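Long-range contact in concanavalin A-like lectin protein kinase family protein (Theobroma cacao, PDB 6CTH), which probably transfers phosphate from ATP to protein substrates as a plant receptor-like kinase, its kinase domain here holding an oxindole inhibitor: residues Phe17-Val31 with Ala44-Glu58. Numbering follows the deposited sequence.
Sequences FNAENKLGEGGFGSV and AVKKVSRASKQGIKE. With FE7 (N-{(3Z)-2-oxo-3-[phenyl({4-[(piperidin-1-yl)methyl]phenyl}amino)methylidene]-2,3-dihydro-1H-indol-5-yl}ethanesulfonamide), chain B.
The ring of Phe-28 is clasped between Lys-46 and Glu-58. Lys-46 NZ sits over one face, 3.6 Å from the ring centroid and 15° off its normal, a cation-pi contact; Glu-58 CB packs on the opposite face, 3.6 Å from the centroid. Val-48 CG2 meets the ring edge at CE1 (3.8 Å). The Lys-46 chain runs fully extended, with CG anti to the backbone N (chi1 -178°), which brings its ammonium against the backbone amides of Gly-27 and Phe-28, a contact of donors and not a hydrogen bond. Gly-26 to Phe-28 form the tip of the glycine-rich loop of a protein kinase, GEGGFG here, between strands 22-25 and 29-36; Lys-46 ends the IAVK sequence and has the place of the conserved VAIK-type lysine, and Glu-58 lies on the helix that follows. A water bridges Gly-27 O and Glu-58 OE2, 2.6 Å from each. Ser-49 N donates almost straight to Phe-28 O (3.1 Å, 174°), holding the loop where the strands end; Lys-47 N to Ser-30 O pairs strands 29-36 and 41-48. Val-31 CG1 and Ala-44 CB (4.0 Å apart) both pack on the inhibitor. Farther out, Lys-47 CD covers a face of the Phe-17 ring, while Val-45 CG1 meets that ring's edge and Tyr-32 stacks edge-to-face with it.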
loop_
_atom_site.group_PDB
_atom_site.type_symbol
_atom_site.label_atom_id
_atom_site.label_comp_id
_atom_site.label_asym_id
_atom_site.label_seq_id
_atom_site.Cartn_x
_atom_site.Cartn_y
_atom_site.Cartn_z
ATOM N N PHE A 17 20.368 -15.953 -7.457
ATOM C CA PHE A 17 19.976 -14.585 -7.129
ATOM C C PHE A 17 20.857 -13.534 -7.795
ATOM O O PHE A 17 21.373 -12.614 -7.149
ATOM C CB PHE A 17 19.961 -14.438 -5.605
ATOM C CG PHE A 17 19.098 -15.459 -4.942
ATOM C CD1 PHE A 17 17.721 -15.279 -4.891
ATOM C CD2 PHE A 17 19.659 -16.629 -4.422
ATOM C CE1 PHE A 17 16.914 -16.243 -4.311
ATOM C CE2 PHE A 17 18.860 -17.594 -3.834
ATOM C CZ PHE A 17 17.480 -17.400 -3.785
ATOM N N ASN A 18 21.025 -13.706 -9.103
ATOM C CA ASN A 18 21.910 -12.873 -9.912
ATOM C C ASN A 18 21.334 -11.473 -9.912
ATOM O O ASN A 18 20.088 -11.264 -9.989
ATOM C CB ASN A 18 21.982 -13.381 -11.352
ATOM C CG ASN A 18 23.090 -12.726 -12.159
ATOM O OD1 ASN A 18 22.955 -11.568 -12.548
ATOM N ND2 ASN A 18 24.167 -13.485 -12.456
ATOM N N ALA A 19 22.221 -10.483 -9.885
ATOM C CA ALA A 19 21.789 -9.131 -9.859
ATOM C C ALA A 19 20.935 -8.723 -11.065
ATOM O O ALA A 19 20.031 -7.882 -10.918
ATOM C CB ALA A 19 22.996 -8.172 -9.685
ATOM N N GLU A 20 21.190 -9.324 -12.219
ATOM C CA GLU A 20 20.408 -9.046 -13.409
ATOM C C GLU A 20 18.944 -9.493 -13.211
ATOM O O GLU A 20 18.057 -9.006 -13.905
ATOM C CB GLU A 20 20.991 -9.707 -14.663
ATOM C CG GLU A 20 22.311 -9.087 -15.135
ATOM C CD GLU A 20 22.905 -9.738 -16.382
ATOM O OE1 GLU A 20 24.171 -9.825 -16.446
ATOM O OE2 GLU A 20 22.116 -10.200 -17.284
ATOM N N ASN A 21 18.697 -10.398 -12.265
ATOM C CA ASN A 21 17.307 -10.837 -11.996
ATOM C C ASN A 21 16.623 -10.086 -10.845
ATOM O O ASN A 21 15.482 -10.392 -10.520
ATOM C CB ASN A 21 17.273 -12.339 -11.728
ATOM C CG ASN A 21 17.709 -13.141 -12.934
ATOM O OD1 ASN A 21 17.486 -12.740 -14.090
ATOM N ND2 ASN A 21 18.297 -14.303 -12.678
ATOM N N LYS A 22 17.269 -9.083 -10.255
ATOM C CA LYS A 22 16.656 -8.310 -9.186
ATOM C C LYS A 22 15.531 -7.439 -9.754
ATOM O O LYS A 22 15.726 -6.715 -10.741
ATOM C CB LYS A 22 17.687 -7.417 -8.488
ATOM N N LEU A 23 14.334 -7.545 -9.155
ATOM C CA LEU A 23 13.195 -6.754 -9.548
ATOM C C LEU A 23 13.097 -5.494 -8.717
ATOM O O LEU A 23 12.626 -4.472 -9.197
ATOM C CB LEU A 23 11.893 -7.579 -9.404
ATOM C CG LEU A 23 11.769 -8.743 -10.392
ATOM C CD1 LEU A 23 10.618 -9.680 -9.995
ATOM C CD2 LEU A 23 11.600 -8.226 -11.820
ATOM N N GLY A 24 13.545 -5.571 -7.469
ATOM C CA GLY A 24 13.485 -4.407 -6.567
ATOM C C GLY A 24 13.724 -4.832 -5.134
ATOM O O GLY A 24 14.032 -5.986 -4.840
ATOM N N GLU A 25 13.656 -3.852 -4.246
ATOM C CA GLU A 25 13.758 -4.086 -2.829
ATOM C C GLU A 25 12.359 -4.195 -2.288
ATOM O O GLU A 25 11.583 -3.254 -2.406
ATOM C CB GLU A 25 14.456 -2.907 -2.130
ATOM C CG GLU A 25 15.900 -2.730 -2.594
ATOM C CD GLU A 25 16.753 -3.960 -2.469
ATOM O OE1 GLU A 25 16.516 -4.774 -1.537
ATOM O OE2 GLU A 25 17.696 -4.112 -3.300
ATOM N N GLY A 26 12.093 -5.309 -1.642
ATOM C CA GLY A 26 10.894 -5.505 -0.823
ATOM C C GLY A 26 11.113 -4.899 0.552
ATOM O O GLY A 26 12.175 -4.267 0.834
ATOM N N GLY A 27 10.137 -5.066 1.427
ATOM C CA GLY A 27 10.238 -4.493 2.756
ATOM C C GLY A 27 11.327 -5.044 3.661
ATOM O O GLY A 27 11.819 -4.352 4.546
ATOM N N PHE A 28 11.686 -6.303 3.474
ATOM C CA PHE A 28 12.637 -6.975 4.358
ATOM C C PHE A 28 13.467 -7.983 3.562
ATOM O O PHE A 28 13.862 -9.055 4.079
ATOM C CB PHE A 28 11.896 -7.574 5.577
ATOM C CG PHE A 28 10.761 -8.523 5.224
ATOM C CD1 PHE A 28 11.000 -9.888 5.028
ATOM C CD2 PHE A 28 9.439 -8.060 5.127
ATOM C CE1 PHE A 28 9.956 -10.763 4.720
ATOM C CE2 PHE A 28 8.387 -8.936 4.836
ATOM C CZ PHE A 28 8.647 -10.289 4.628
ATOM N N GLY A 29 13.804 -7.595 2.320
ATOM C CA GLY A 29 14.661 -8.397 1.438
ATOM C C GLY A 29 14.530 -7.942 -0.014
ATOM O O GLY A 29 13.637 -7.171 -0.368
ATOM N N SER A 30 15.442 -8.379 -0.841
ATOM C CA SER A 30 15.393 -8.131 -2.271
ATOM C C SER A 30 14.469 -9.144 -2.938
ATOM O O SER A 30 14.423 -10.309 -2.529
ATOM C CB SER A 30 16.785 -8.286 -2.865
ATOM O OG SER A 30 17.605 -7.194 -2.434
ATOM N N VAL A 31 13.815 -8.728 -4.008
ATOM C CA VAL A 31 12.948 -9.636 -4.779
ATOM C C VAL A 31 13.570 -9.888 -6.155
ATOM O O VAL A 31 13.979 -8.932 -6.859
ATOM C CB VAL A 31 11.550 -9.033 -4.940
ATOM C CG1 VAL A 31 10.597 -10.009 -5.634
ATOM C CG2 VAL A 31 10.992 -8.609 -3.575
ATOM N N ALA A 44 8.149 -14.570 -8.592
ATOM C CA ALA A 44 8.912 -13.542 -7.872
ATOM C C ALA A 44 9.360 -14.141 -6.550
ATOM O O ALA A 44 8.536 -14.661 -5.787
ATOM C CB ALA A 44 8.063 -12.313 -7.645
ATOM N N VAL A 45 10.663 -14.106 -6.280
ATOM C CA VAL A 45 11.227 -14.749 -5.111
ATOM C C VAL A 45 11.815 -13.638 -4.251
ATOM O O VAL A 45 12.710 -12.931 -4.712
ATOM C CB VAL A 45 12.330 -15.729 -5.497
ATOM C CG1 VAL A 45 12.956 -16.393 -4.271
ATOM C CG2 VAL A 45 11.785 -16.784 -6.469
ATOM N N LYS A 46 11.322 -13.514 -3.026
ATOM C CA LYS A 46 11.888 -12.609 -2.035
ATOM C C LYS A 46 12.867 -13.349 -1.136
ATOM O O LYS A 46 12.503 -14.307 -0.448
ATOM C CB LYS A 46 10.770 -11.985 -1.218
ATOM C CG LYS A 46 11.275 -10.979 -0.189
ATOM C CD LYS A 46 10.153 -10.156 0.398
ATOM C CE LYS A 46 10.705 -9.005 1.233
ATOM N NZ LYS A 46 9.590 -8.120 1.606
ATOM N N LYS A 47 14.127 -12.900 -1.165
ATOM C CA LYS A 47 15.176 -13.408 -0.328
ATOM C C LYS A 47 15.298 -12.526 0.908
ATOM O O LYS A 47 15.643 -11.339 0.803
ATOM C CB LYS A 47 16.482 -13.395 -1.107
ATOM C CG LYS A 47 17.643 -14.012 -0.354
ATOM C CD LYS A 47 18.801 -14.195 -1.311
ATOM C CE LYS A 47 19.945 -14.931 -0.628
ATOM N NZ LYS A 47 20.661 -14.083 0.368
ATOM N N VAL A 48 15.012 -13.096 2.067
ATOM C CA VAL A 48 14.969 -12.334 3.292
ATOM C C VAL A 48 16.362 -11.964 3.755
ATOM O O VAL A 48 17.322 -12.724 3.622
ATOM C CB VAL A 48 14.209 -13.087 4.382
ATOM C CG1 VAL A 48 14.328 -12.429 5.744
ATOM C CG2 VAL A 48 12.746 -13.233 3.954
ATOM N N SER A 49 16.433 -10.742 4.247
ATOM C CA SER A 49 17.637 -10.148 4.763
ATOM C C SER A 49 17.743 -10.564 6.242
ATOM O O SER A 49 16.829 -10.294 7.030
ATOM C CB SER A 49 17.531 -8.621 4.621
ATOM O OG SER A 49 18.562 -7.997 5.354
ATOM N N ARG A 50 18.847 -11.207 6.615
ATOM C CA ARG A 50 19.136 -11.562 8.023
ATOM C C ARG A 50 20.034 -10.522 8.714
ATOM O O ARG A 50 20.688 -10.847 9.712
ATOM C CB ARG A 50 19.826 -12.945 8.100
ATOM N N ALA A 51 20.052 -9.286 8.196
ATOM C CA ALA A 51 21.047 -8.262 8.585
ATOM C C ALA A 51 20.650 -7.550 9.895
ATOM O O ALA A 51 21.514 -6.993 10.586
ATOM C CB ALA A 51 21.250 -7.250 7.453
ATOM N N SER A 52 19.341 -7.531 10.193
ATOM C CA SER A 52 18.843 -7.400 11.568
ATOM C C SER A 52 18.046 -8.675 11.956
ATOM O O SER A 52 17.755 -9.558 11.115
ATOM C CB SER A 52 18.018 -6.113 11.773
ATOM O OG SER A 52 16.771 -6.125 11.109
ATOM N N LYS A 53 17.742 -8.760 13.250
ATOM C CA LYS A 53 16.846 -9.781 13.769
ATOM C C LYS A 53 15.418 -9.563 13.230
ATOM O O LYS A 53 14.650 -10.522 13.182
ATOM C CB LYS A 53 16.848 -9.780 15.306
ATOM N N GLN A 54 15.084 -8.329 12.811
ATOM C CA GLN A 54 13.740 -8.006 12.298
ATOM C C GLN A 54 13.371 -8.747 10.996
ATOM O O GLN A 54 12.188 -9.027 10.779
ATOM C CB GLN A 54 13.521 -6.482 12.123
ATOM C CG GLN A 54 13.585 -5.638 13.408
ATOM C CD GLN A 54 12.486 -5.972 14.425
ATOM O OE1 GLN A 54 11.373 -6.370 14.065
ATOM N NE2 GLN A 54 12.809 -5.829 15.710
ATOM N N GLY A 55 14.361 -9.038 10.148
ATOM C CA GLY A 55 14.184 -9.930 8.984
ATOM C C GLY A 55 13.392 -11.211 9.251
ATOM O O GLY A 55 12.337 -11.469 8.575
ATOM N N ILE A 56 13.866 -12.010 10.221
ATOM C CA ILE A 56 13.157 -13.278 10.599
ATOM C C ILE A 56 11.791 -13.030 11.257
ATOM O O ILE A 56 10.865 -13.831 11.064
ATOM C CB ILE A 56 14.004 -14.304 11.452
ATOM C CG1 ILE A 56 13.200 -15.616 11.690
ATOM C CG2 ILE A 56 14.448 -13.734 12.795
ATOM C CD1 ILE A 56 14.028 -16.875 11.964
ATOM N N LYS A 57 11.660 -11.939 12.011
ATOM C CA LYS A 57 10.382 -11.579 12.590
ATOM C C LYS A 57 9.383 -11.235 11.460
ATOM O O LYS A 57 8.219 -11.684 11.511
ATOM C CB LYS A 57 10.535 -10.413 13.577
ATOM N N GLU A 58 9.831 -10.488 10.444
ATOM C CA GLU A 58 8.936 -10.087 9.350
ATOM C C GLU A 58 8.604 -11.262 8.449
ATOM O O GLU A 58 7.457 -11.387 8.047
ATOM C CB GLU A 58 9.435 -8.905 8.521
ATOM C CG GLU A 58 9.449 -7.591 9.299
ATOM C CD GLU A 58 9.413 -6.356 8.417
ATOM O OE1 GLU A 58 8.401 -6.047 7.749
ATOM O OE2 GLU A 58 10.417 -5.623 8.387
HETATM C C4 FE7 B . 6.605 -8.409 -6.164
HETATM C C14 FE7 B . 9.520 -4.146 -5.725
HETATM C C5 FE7 B . 5.831 -9.584 -6.163
HETATM C C6 FE7 B . 5.348 -10.136 -4.989
HETATM C C11 FE7 B . 8.328 -6.064 -7.348
HETATM C C7 FE7 B . 5.614 -9.495 -3.794
HETATM C C8 FE7 B . 6.292 -9.198 -8.346
HETATM C C9 FE7 B . 6.942 -8.125 -7.550
HETATM C C10 FE7 B . 7.648 -7.101 -8.144
HETATM C C12 FE7 B . 9.419 -6.390 -6.551
HETATM C C13 FE7 B . 10.007 -5.434 -5.744
HETATM N N1 FE7 B . 5.662 -10.013 -7.468
HETATM N N2 FE7 B . 7.627 -7.009 -9.480
HETATM C C3 FE7 B . 6.847 -7.767 -4.951
HETATM N N3 FE7 B . 11.236 -4.216 -14.022
HETATM O O2 FE7 B . 6.316 -9.340 -9.562
HETATM C C2 FE7 B . 6.322 -8.297 -3.772
HETATM N N FE7 B . 6.406 -7.612 -2.525
HETATM S S FE7 B . 7.071 -6.180 -2.161
HETATM O O FE7 B . 8.002 -5.824 -3.183
HETATM O O1 FE7 B . 7.511 -6.257 -0.804
HETATM C C1 FE7 B . 5.616 -5.194 -2.278
HETATM C C FE7 B . 4.502 -5.945 -1.592
HETATM C C16 FE7 B . 7.851 -4.760 -7.328
HETATM C C15 FE7 B . 8.445 -3.810 -6.517
HETATM C C17 FE7 B . 8.269 -6.172 -10.421
HETATM C C22 FE7 B . 9.200 -5.214 -10.046
HETATM C C21 FE7 B . 9.771 -4.390 -10.999
HETATM C C20 FE7 B . 9.428 -4.499 -12.337
HETATM C C19 FE7 B . 8.494 -5.455 -12.701
HETATM C C18 FE7 B . 7.921 -6.288 -11.759
HETATM C C23 FE7 B . 10.065 -3.609 -13.376
HETATM C C28 FE7 B . 11.725 -3.382 -15.121
HETATM C C27 FE7 B . 12.868 -4.045 -15.853
HETATM C C26 FE7 B . 14.001 -4.381 -14.907
HETATM C C25 FE7 B . 13.489 -5.138 -13.699
HETATM C C24 FE7 B . 12.323 -4.419 -13.062
HETATM O O HOH W 1 10.713 -3.607 6.823
HETATM O O HOH W 2 18.008 -10.063 0.706
#